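Local coordinates for protein CalsepRRP (Calystegia sepium, PDB 1JY5) that has the fold of the ribonuclease T2 family but is an RNase-related protein that probably lacks the ribonuclease activity of its relatives, at residues A61-N66 and D94-A99; N73-Y78 and T122-Y127; S88-F93 and E101-G106; Y130-I135 and V178-D183. One frame throughout, in Å; residues are numbered along the deposited sequence.

Contact 1 of 4, residues A61-N66 and D94-A99; sequences AKYDQN and DASDLA. Unlike the reference sequence in segment 61-66: Gln65 (reference Glu).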
# COMPACT_ATOMS: atom_id res chain seq x y z
N ALA A 61 -4.27 -21.45 -2.07
CA ALA A 61 -3.40 -22.10 -1.10
C ALA A 61 -3.25 -21.22 0.13
O ALA A 61 -3.29 -20.00 0.04
CB ALA A 61 -2.03 -22.37 -1.74
N LYS A 62 -3.09 -21.85 1.29
CA LYS A 62 -2.92 -21.09 2.52
C LYS A 62 -1.56 -20.39 2.50
O LYS A 62 -0.66 -20.79 1.76
CB LYS A 62 -3.01 -22.03 3.73
CG LYS A 62 -1.97 -23.14 3.71
CD LYS A 62 -2.34 -24.30 4.63
CE LYS A 62 -1.29 -25.40 4.57
NZ LYS A 62 -1.00 -25.85 3.17
N TYR A 63 -1.43 -19.34 3.30
CA TYR A 63 -0.18 -18.59 3.37
C TYR A 63 0.98 -19.54 3.67
O TYR A 63 0.92 -20.29 4.64
CB TYR A 63 -0.24 -17.54 4.47
CG TYR A 63 1.05 -16.77 4.60
CD1 TYR A 63 1.49 -15.96 3.56
CD2 TYR A 63 1.83 -16.85 5.76
CE1 TYR A 63 2.68 -15.25 3.65
CE2 TYR A 63 3.03 -16.14 5.87
CZ TYR A 63 3.44 -15.34 4.81
OH TYR A 63 4.61 -14.61 4.90
N ASP A 64 2.02 -19.49 2.85
CA ASP A 64 3.18 -20.36 3.06
C ASP A 64 4.47 -19.55 2.93
O ASP A 64 4.96 -19.32 1.82
CB ASP A 64 3.16 -21.50 2.04
CG ASP A 64 4.38 -22.41 2.14
OD1 ASP A 64 4.54 -23.28 1.26
OD2 ASP A 64 5.18 -22.25 3.09
N GLN A 65 5.02 -19.13 4.07
CA GLN A 65 6.24 -18.34 4.07
C GLN A 65 7.37 -18.95 3.25
O GLN A 65 8.24 -18.24 2.75
CB GLN A 65 6.73 -18.10 5.51
CG GLN A 65 7.04 -19.36 6.32
CD GLN A 65 8.46 -19.88 6.09
OE1 GLN A 65 9.33 -19.16 5.58
NE2 GLN A 65 8.70 -21.12 6.49
N ASN A 66 7.36 -20.27 3.09
CA ASN A 66 8.41 -20.93 2.30
C ASN A 66 8.37 -20.46 0.86
O ASN A 66 9.41 -20.29 0.22
CB ASN A 66 8.24 -22.44 2.34
CG ASN A 66 8.60 -23.02 3.68
OD1 ASN A 66 9.77 -23.07 4.06
ND2 ASN A 66 7.59 -23.46 4.42
N ASP A 94 -3.84 -13.44 12.16
CA ASP A 94 -2.72 -13.65 11.26
C ASP A 94 -1.39 -13.45 11.95
O ASP A 94 -1.25 -12.57 12.80
CB ASP A 94 -2.83 -12.70 10.07
CG ASP A 94 -4.05 -12.97 9.23
OD1 ASP A 94 -4.08 -14.01 8.55
OD2 ASP A 94 -4.99 -12.15 9.27
N ALA A 95 -0.41 -14.25 11.57
CA ALA A 95 0.92 -14.16 12.16
C ALA A 95 1.67 -12.93 11.66
O ALA A 95 2.65 -12.50 12.27
CB ALA A 95 1.71 -15.41 11.83
N SER A 96 1.20 -12.35 10.56
CA SER A 96 1.86 -11.18 9.98
C SER A 96 0.97 -10.46 8.99
O SER A 96 -0.06 -11.00 8.55
CB SER A 96 3.13 -11.60 9.26
OG SER A 96 2.79 -12.33 8.08
N ASP A 97 1.39 -9.27 8.60
CA ASP A 97 0.66 -8.47 7.64
C ASP A 97 0.64 -9.18 6.29
O ASP A 97 -0.31 -9.03 5.52
CB ASP A 97 1.28 -7.06 7.53
CG ASP A 97 2.71 -7.05 7.00
OD1 ASP A 97 3.42 -8.08 7.09
OD2 ASP A 97 3.15 -5.99 6.52
N LEU A 98 1.68 -9.96 6.01
CA LEU A 98 1.75 -10.70 4.75
C LEU A 98 0.68 -11.79 4.71
O LEU A 98 -0.01 -11.95 3.72
CB LEU A 98 3.14 -11.34 4.58
CG LEU A 98 4.36 -10.41 4.74
CD1 LEU A 98 5.65 -11.21 4.51
CD2 LEU A 98 4.27 -9.26 3.73
N ALA A 99 0.56 -12.56 5.80
CA ALA A 99 -0.44 -13.62 5.86
C ALA A 99 -1.83 -13.00 5.76
O ALA A 99 -2.74 -13.57 5.13
CB ALA A 99 -0.30 -14.41 7.16
O HOH W 1 5.14 -14.13 7.54

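Contact 2 of 4, residues N73-Y78 and T122-Y127; sequences NDLSKY and TTLMLY. Unlike the reference sequence in segment 122-127: Thr123 (reference Ala).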
# COMPACT_ATOMS: atom_id res chain seq x y z
N ASN A 73 13.65 -10.41 2.81
CA ASN A 73 14.34 -9.16 3.11
C ASN A 73 13.59 -7.95 2.54
O ASN A 73 13.50 -6.91 3.19
CB ASN A 73 15.77 -9.17 2.56
CG ASN A 73 16.68 -10.12 3.32
OD1 ASN A 73 16.76 -10.06 4.55
ND2 ASN A 73 17.37 -10.99 2.61
N ASP A 74 13.08 -8.09 1.32
CA ASP A 74 12.35 -7.02 0.68
C ASP A 74 10.99 -6.78 1.33
O ASP A 74 10.57 -5.64 1.50
CB ASP A 74 12.17 -7.32 -0.81
CG ASP A 74 13.46 -7.11 -1.60
OD1 ASP A 74 13.94 -5.96 -1.66
OD2 ASP A 74 13.99 -8.09 -2.15
N LEU A 75 10.31 -7.86 1.70
CA LEU A 75 9.00 -7.72 2.32
C LEU A 75 9.15 -7.17 3.73
O LEU A 75 8.27 -6.47 4.24
CB LEU A 75 8.27 -9.07 2.35
CG LEU A 75 7.82 -9.53 0.96
CD1 LEU A 75 7.26 -10.94 1.01
CD2 LEU A 75 6.77 -8.55 0.44
N SER A 76 10.27 -7.48 4.37
CA SER A 76 10.51 -7.00 5.71
C SER A 76 10.80 -5.50 5.70
O SER A 76 10.45 -4.78 6.63
CB SER A 76 11.70 -7.73 6.34
OG SER A 76 12.03 -7.15 7.59
N LYS A 77 11.42 -5.04 4.63
CA LYS A 77 11.77 -3.63 4.53
C LYS A 77 10.74 -2.76 3.83
O LYS A 77 10.49 -1.63 4.24
CB LYS A 77 13.12 -3.48 3.83
CG LYS A 77 13.63 -2.06 3.73
CD LYS A 77 15.03 -2.03 3.14
CE LYS A 77 15.50 -0.61 2.89
NZ LYS A 77 15.57 0.18 4.15
N TYR A 78 10.12 -3.29 2.77
CA TYR A 78 9.16 -2.49 2.01
C TYR A 78 7.69 -2.82 2.23
O TYR A 78 6.81 -2.10 1.75
CB TYR A 78 9.52 -2.59 0.53
CG TYR A 78 10.95 -2.16 0.29
CD1 TYR A 78 11.95 -3.10 0.01
CD2 TYR A 78 11.31 -0.82 0.37
CE1 TYR A 78 13.27 -2.70 -0.18
CE2 TYR A 78 12.63 -0.41 0.19
CZ TYR A 78 13.60 -1.36 -0.09
OH TYR A 78 14.90 -0.95 -0.28
N THR A 122 5.06 -9.45 -7.61
CA THR A 122 4.48 -8.50 -8.55
C THR A 122 4.17 -7.19 -7.84
O THR A 122 4.35 -6.11 -8.41
CB THR A 122 3.23 -9.09 -9.22
OG1 THR A 122 3.61 -10.24 -9.99
CG2 THR A 122 2.57 -8.07 -10.14
N THR A 123 3.74 -7.27 -6.59
CA THR A 123 3.44 -6.07 -5.83
C THR A 123 4.73 -5.28 -5.62
O THR A 123 4.75 -4.05 -5.75
CB THR A 123 2.83 -6.40 -4.46
OG1 THR A 123 1.64 -7.17 -4.64
CG2 THR A 123 2.47 -5.13 -3.70
N LEU A 124 5.80 -5.98 -5.29
CA LEU A 124 7.09 -5.33 -5.08
C LEU A 124 7.56 -4.69 -6.39
O LEU A 124 8.08 -3.57 -6.39
CB LEU A 124 8.13 -6.34 -4.58
CG LEU A 124 8.13 -6.59 -3.06
CD1 LEU A 124 6.70 -6.66 -2.54
CD2 LEU A 124 8.87 -7.89 -2.77
N MET A 125 7.37 -5.39 -7.50
CA MET A 125 7.78 -4.87 -8.80
C MET A 125 7.14 -3.53 -9.08
O MET A 125 7.82 -2.57 -9.43
CB MET A 125 7.39 -5.85 -9.92
CG MET A 125 7.83 -5.42 -11.32
SD MET A 125 7.21 -6.56 -12.58
CE MET A 125 5.49 -6.01 -12.65
N LEU A 126 5.82 -3.45 -8.92
CA LEU A 126 5.09 -2.21 -9.16
C LEU A 126 5.56 -1.14 -8.17
O LEU A 126 5.76 0.02 -8.54
CB LEU A 126 3.58 -2.44 -9.01
CG LEU A 126 2.92 -3.38 -10.04
CD1 LEU A 126 1.48 -3.66 -9.65
CD2 LEU A 126 2.99 -2.75 -11.43
N TYR A 127 5.76 -1.55 -6.91
CA TYR A 127 6.22 -0.64 -5.87
C TYR A 127 7.58 -0.02 -6.21
O TYR A 127 7.79 1.17 -5.99
CB TYR A 127 6.34 -1.38 -4.54
CG TYR A 127 7.00 -0.58 -3.43
CD1 TYR A 127 6.28 0.37 -2.70
CD2 TYR A 127 8.34 -0.78 -3.12
CE1 TYR A 127 6.89 1.10 -1.67
CE2 TYR A 127 8.96 -0.06 -2.10
CZ TYR A 127 8.23 0.87 -1.38
OH TYR A 127 8.83 1.56 -0.34

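Contact 3 of 4, residues S88-F93 and E101-G106; sequences SACGSF and EWAKHG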
# COMPACT_ATOMS: atom_id res chain seq x y z
N SER A 88 -6.46 -9.73 12.01
CA SER A 88 -7.29 -10.88 11.70
C SER A 88 -8.02 -10.73 10.38
O SER A 88 -8.35 -9.62 9.95
CB SER A 88 -8.32 -11.12 12.81
OG SER A 88 -9.23 -10.05 12.91
N ALA A 89 -8.26 -11.86 9.73
CA ALA A 89 -8.96 -11.84 8.47
C ALA A 89 -9.40 -13.24 8.08
O ALA A 89 -8.74 -14.23 8.43
CB ALA A 89 -8.07 -11.27 7.38
N CYS A 90 -10.52 -13.32 7.38
CA CYS A 90 -11.05 -14.58 6.89
C CYS A 90 -11.28 -15.63 7.99
O CYS A 90 -11.10 -16.82 7.75
CB CYS A 90 -10.09 -15.14 5.84
SG CYS A 90 -9.57 -13.92 4.59
N GLY A 91 -11.64 -15.18 9.18
CA GLY A 91 -11.92 -16.12 10.26
C GLY A 91 -10.81 -16.47 11.24
O GLY A 91 -11.01 -17.33 12.09
N SER A 92 -9.65 -15.83 11.14
CA SER A 92 -8.58 -16.15 12.07
C SER A 92 -7.55 -15.04 12.20
O SER A 92 -7.44 -14.17 11.33
CB SER A 92 -7.89 -17.44 11.65
OG SER A 92 -7.32 -17.30 10.36
N PHE A 93 -6.80 -15.06 13.30
CA PHE A 93 -5.75 -14.07 13.50
C PHE A 93 -4.61 -14.44 12.56
O PHE A 93 -4.44 -15.61 12.20
CB PHE A 93 -5.24 -14.07 14.95
CG PHE A 93 -6.21 -13.48 15.92
CD1 PHE A 93 -6.94 -14.30 16.78
CD2 PHE A 93 -6.43 -12.11 15.96
CE1 PHE A 93 -7.88 -13.77 17.65
CE2 PHE A 93 -7.36 -11.56 16.84
CZ PHE A 93 -8.09 -12.39 17.68
N GLU A 101 -2.75 -10.01 4.22
CA GLU A 101 -3.02 -9.54 2.86
C GLU A 101 -3.17 -10.69 1.88
O GLU A 101 -3.96 -10.61 0.93
CB GLU A 101 -1.90 -8.60 2.40
CG GLU A 101 -1.84 -7.29 3.18
CD GLU A 101 -3.07 -6.41 2.97
OE1 GLU A 101 -3.41 -5.62 3.88
OE2 GLU A 101 -3.69 -6.50 1.89
N TRP A 102 -2.42 -11.77 2.08
CA TRP A 102 -2.53 -12.91 1.18
C TRP A 102 -3.91 -13.54 1.31
O TRP A 102 -4.62 -13.73 0.32
CB TRP A 102 -1.49 -13.98 1.49
CG TRP A 102 -1.84 -15.24 0.78
CD1 TRP A 102 -2.31 -16.40 1.34
CD2 TRP A 102 -1.85 -15.44 -0.63
NE1 TRP A 102 -2.61 -17.30 0.35
CE2 TRP A 102 -2.35 -16.74 -0.87
CE3 TRP A 102 -1.50 -14.64 -1.73
CZ2 TRP A 102 -2.49 -17.27 -2.15
CZ3 TRP A 102 -1.65 -15.17 -3.02
CH2 TRP A 102 -2.14 -16.47 -3.21
N ALA A 103 -4.29 -13.87 2.54
CA ALA A 103 -5.58 -14.50 2.78
C ALA A 103 -6.74 -13.63 2.31
O ALA A 103 -7.62 -14.08 1.58
CB ALA A 103 -5.74 -14.82 4.27
N LYS A 104 -6.72 -12.36 2.72
CA LYS A 104 -7.79 -11.44 2.40
C LYS A 104 -7.86 -10.96 0.95
O LYS A 104 -8.95 -10.89 0.37
CB LYS A 104 -7.71 -10.23 3.33
CG LYS A 104 -8.95 -9.35 3.35
CD LYS A 104 -8.75 -8.17 4.29
CE LYS A 104 -10.03 -7.40 4.51
NZ LYS A 104 -9.79 -6.22 5.38
N HIS A 105 -6.71 -10.64 0.36
CA HIS A 105 -6.67 -10.12 -1.01
C HIS A 105 -5.85 -10.90 -2.04
O HIS A 105 -6.27 -11.05 -3.19
CB HIS A 105 -6.14 -8.68 -0.98
CG HIS A 105 -7.01 -7.72 -0.23
ND1 HIS A 105 -8.23 -7.29 -0.71
CD2 HIS A 105 -6.82 -7.06 0.94
CE1 HIS A 105 -8.75 -6.41 0.13
NE2 HIS A 105 -7.91 -6.24 1.13
N GLY A 106 -4.68 -11.38 -1.63
CA GLY A 106 -3.81 -12.12 -2.53
C GLY A 106 -4.46 -13.30 -3.23
O GLY A 106 -4.29 -13.51 -4.43
O HOH W 2 -10.34 -8.46 8.00

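Contact 4 of 4, residues Y130-I135 and V178-D183; sequences YNISEI and VQICFD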
# COMPACT_ATOMS: atom_id res chain seq x y z
N TYR A 130 7.22 2.35 -9.62
CA TYR A 130 6.61 3.65 -9.38
C TYR A 130 6.88 4.14 -7.96
O TYR A 130 6.03 4.02 -7.08
CB TYR A 130 5.10 3.59 -9.63
CG TYR A 130 4.74 3.15 -11.03
CD1 TYR A 130 4.33 1.84 -11.28
CD2 TYR A 130 4.81 4.04 -12.10
CE1 TYR A 130 4.00 1.42 -12.58
CE2 TYR A 130 4.48 3.63 -13.39
CZ TYR A 130 4.08 2.32 -13.62
OH TYR A 130 3.76 1.92 -14.89
N ASN A 131 8.06 4.71 -7.76
CA ASN A 131 8.46 5.21 -6.46
C ASN A 131 7.73 6.51 -6.17
O ASN A 131 8.15 7.59 -6.60
CB ASN A 131 9.96 5.46 -6.43
CG ASN A 131 10.47 5.74 -5.03
OD1 ASN A 131 9.76 6.31 -4.20
ND2 ASN A 131 11.71 5.34 -4.76
N ILE A 132 6.63 6.41 -5.43
CA ILE A 132 5.85 7.59 -5.11
C ILE A 132 6.61 8.53 -4.19
O ILE A 132 6.47 9.75 -4.29
CB ILE A 132 4.52 7.19 -4.46
CG1 ILE A 132 3.79 6.18 -5.36
CG2 ILE A 132 3.65 8.42 -4.23
CD1 ILE A 132 3.58 6.68 -6.79
N SER A 133 7.43 7.97 -3.31
CA SER A 133 8.22 8.79 -2.39
C SER A 133 9.19 9.68 -3.16
O SER A 133 9.41 10.83 -2.79
CB SER A 133 9.00 7.89 -1.42
OG SER A 133 8.12 7.11 -0.62
N GLU A 134 9.75 9.14 -4.24
CA GLU A 134 10.69 9.88 -5.09
C GLU A 134 9.97 10.95 -5.89
O GLU A 134 10.50 12.05 -6.10
CB GLU A 134 11.41 8.92 -6.04
CG GLU A 134 12.38 9.61 -7.00
CD GLU A 134 13.02 8.65 -8.00
OE1 GLU A 134 13.67 7.67 -7.56
OE2 GLU A 134 12.88 8.87 -9.22
N ILE A 135 8.76 10.64 -6.35
CA ILE A 135 7.99 11.60 -7.13
C ILE A 135 7.65 12.82 -6.27
O ILE A 135 7.75 13.96 -6.73
CB ILE A 135 6.68 10.97 -7.65
CG1 ILE A 135 7.00 9.95 -8.75
CG2 ILE A 135 5.75 12.06 -8.17
CD1 ILE A 135 5.80 9.19 -9.26
N VAL A 178 -1.80 6.28 0.07
CA VAL A 178 -1.93 6.71 -1.32
C VAL A 178 -2.28 5.47 -2.14
O VAL A 178 -1.65 4.42 -1.98
CB VAL A 178 -0.63 7.35 -1.86
CG1 VAL A 178 -0.71 7.52 -3.38
CG2 VAL A 178 -0.41 8.72 -1.22
N GLN A 179 -3.29 5.59 -2.99
CA GLN A 179 -3.73 4.48 -3.82
C GLN A 179 -3.55 4.77 -5.31
O GLN A 179 -3.99 5.80 -5.81
CB GLN A 179 -5.21 4.18 -3.55
CG GLN A 179 -5.51 3.65 -2.15
CD GLN A 179 -7.00 3.61 -1.86
OE1 GLN A 179 -7.83 3.73 -2.77
NE2 GLN A 179 -7.36 3.44 -0.60
N ILE A 180 -2.87 3.84 -5.99
CA ILE A 180 -2.61 3.92 -7.43
C ILE A 180 -3.27 2.70 -8.04
O ILE A 180 -3.10 1.59 -7.54
CB ILE A 180 -1.10 3.83 -7.74
CG1 ILE A 180 -0.32 4.89 -6.97
CG2 ILE A 180 -0.87 3.99 -9.24
CD1 ILE A 180 -0.75 6.30 -7.27
N CYS A 181 -4.01 2.88 -9.13
CA CYS A 181 -4.71 1.76 -9.75
C CYS A 181 -4.07 1.23 -11.04
O CYS A 181 -3.44 1.98 -11.79
CB CYS A 181 -6.18 2.15 -9.97
SG CYS A 181 -6.96 2.40 -8.35
N PHE A 182 -4.20 -0.08 -11.26
CA PHE A 182 -3.65 -0.75 -12.44
C PHE A 182 -4.67 -1.71 -13.05
O PHE A 182 -5.46 -2.32 -12.32
CB PHE A 182 -2.41 -1.58 -12.08
CG PHE A 182 -1.26 -0.78 -11.53
CD1 PHE A 182 -1.18 -0.49 -10.17
CD2 PHE A 182 -0.25 -0.32 -12.38
CE1 PHE A 182 -0.12 0.26 -9.66
CE2 PHE A 182 0.82 0.43 -11.87
CZ PHE A 182 0.88 0.71 -10.51
N ASP A 183 -4.66 -1.84 -14.38
CA ASP A 183 -5.57 -2.78 -15.03
C ASP A 183 -4.96 -4.17 -14.92
O ASP A 183 -3.87 -4.33 -14.34
CB ASP A 183 -5.85 -2.38 -16.50
CG ASP A 183 -4.63 -2.46 -17.41
OD1 ASP A 183 -4.66 -1.81 -18.48
OD2 ASP A 183 -3.66 -3.18 -17.10

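Contact 1 of 4, residues A61-N66 and D94-A99
The flat ring of Tyr63 overlaps Ala99 at the start of helix 97-106, whose N-cap is Ser96 in this RNase T2 fold. Ala99 CB lies over one ring face, 26° off the normal and 3.9 Å from the Tyr63 centroid, a CH-pi contact; its nearest ring atom is Tyr63 CD2 at 3.5 Å. A residue as small as alanine lets the ring come down close to the helix backbone. On the opposite face sits Gln65 N, offset toward the rim. With chi1 at 179°, CG of Tyr63 points away from its own amide nitrogen, and the ring reaches across the helix start until OH touches Leu98 CD1 at 3.6 Å. A water joins the two segments, 2.7 Å from Tyr63 OH and 3.0 Å from Ser96 OG. The same Ser96 OG caps the helix, accepting a nearly straight bond (168°) from Ala99 N at 3.2 Å and a weak one from Leu98 N. Beyond the tyrosine, Asp64 folds the loop into an Asx turn: its OD2 takes Asn66 N at 2.9 Å from above the carboxylate plane, and Asn66 ND2 at 3.0 Å on the syn lone pair.

Contact 2 of 4, residues N73-Y78 and T122-Y127
Asp74 O is gripped by two amides of its own helix, Tyr78 N at 2.7 Å and, weakly, Lys77 N. These bonds close the last turn of helix 72-78 and set Asp74 and Tyr78 on the same flank, where both meet helix 116-129. No hydrogen bond crosses between the segments; what joins them is hydrocarbon and ring. On helix 116-129, Leu124 and Tyr127 carry the contact. The CD1 methyl of Leu124 meets Leu75 CD2 at 3.5 Å, while its CD2 rests on Asp74 CB at 3.9 Å, so the aspartate contributes only its methylene here. The two leucine side chains run nearly perpendicular to each other. The segments' axes stay 11.3 Å apart with directions 55° from each other, a separation that calls for large residues to fill it. In the RNase T2 fold helix 116-129 packs on the central antiparallel sheet: Leu124 and Tyr127 both touch Ile42 of strand 40-48, and Ile42 is also joined to Tyr78 by a backbone hydrogen bond. One turn beyond Leu124, two tyrosines meet obliquely, with planes at 48° and centroids 5.6 Å apart. Tyr127 CE2 comes 3.5 Å from Tyr78 CD2 and also lies against Tyr78 CB. CG of Tyr127 is turned away from the backbone N (chi1 171°), carrying the ring across to Tyr78, and its hydroxyl is satisfied by Phe40 O. Tyr78 has Phe128 edge-to-face as a further partner, and Lys77 CG covers the centre of one face of the Tyr78 ring at 3.8 Å above its plane.

Contact 3 of 4, residues S88-F93 and E101-G106
Lys104 starts its run at CB, 4.2 Å from Ala89 CB, a meeting of two small groups where the hairpin 87-94 comes against helix 97-106. With CG anti to the amide nitrogen (chi1 -166°), the chain leaves fully extended; CG lies over one face of the His105 ring, displaced from its centre. At the tip, NZ is held by Tyr100 OH and donates weakly, over 3.5 Å, to a water that in turn bonds Ser88 O at 3.0 Å. A long flexible amine suits this surface path, apolar at its base and charged at its end. The hairpin turns through a type I' turn from Ala89 to Ser92, where Gly91 adopts a positive phi that favours glycine. Cys90, also in that turn, aims SG at the helix, 3.6 Å from Ala103 O and 3.9 Å from Ala103 CB. The sequence of 101-106 resembles the second conserved active-site block of RNase T2 enzymes. Since no direct hydrogen bond spans the two segments, much of the strength probably comes from covalent chemistry: Cys90 is in a disulfide with Cys57, whose backbone is hydrogen-bonded to Lys104, so the hairpin is tied to the helix through a third piece of chain.

Contact 4 of 4, residues Y130-I135 and V178-D183
Tyr130 and Phe182 supply the aromatic part of this contact, their side chains running past one another in opposing senses. The rings meet obliquely, planes at 46° and centroids 5.5 Å apart. Tyr130 CE1 reaches the edge of the Phe182 ring, close to its plane, and touches CE2 at 3.4 Å. Tyr130 follows helix 116-129, and its chi1 of -58° sets CG beside the backbone N, putting the ring over the sheet. The aliphatic part is a looser pairing of Ile132 CD1 with Ile180 CG1 at 4.3 Å, with Val178 close by; beta-branched Val178 and Ile180 suit a strand, and Ile132 fills its buried place with a bulky apolar side chain. Leu188 and Leu162 border the same cluster, where helices meet strand 174-182 of the antiparallel sheet at the heart of the RNase T2 fold. Within 130-135, Asn131 is the N-cap of helix 132-137, its OD1 accepting Glu134 N at 2.8 Å from well above the carbonyl plane (63°). On the strand's other side Cys181 forms a disulfide with Cys191. With no hydrogen bond across the segments, cohesion here probably comes mainly from dispersion and the exclusion of water, which depend on shape fit more than on direction.

Overall arrangement
Contacts 1 and 3 lie close, centres about 9 Å apart, because both use helix 97-106, approached by loop 61-66 in one case and by the hairpin in the other. The centres of contacts 1 and 2 are about 15 Å apart, and the two touch where Leu98 CD1 meets Leu75 CD1. From there helix 116-129 leads toward contact 4, whose centre is about 13 Å from that of contact 2, with Leu126 packing on Phe182. Contacts 1 and 3 sit across the chain's centre from contact 4, centres about 24 to 25 Å away. Along the chain, contact 1 interleaves with contacts 2 and 3, contact 3 nests inside contact 2, and contact 4 follows. Packing thus runs from peripheral loop and hairpin, through the helices, to the central sheet.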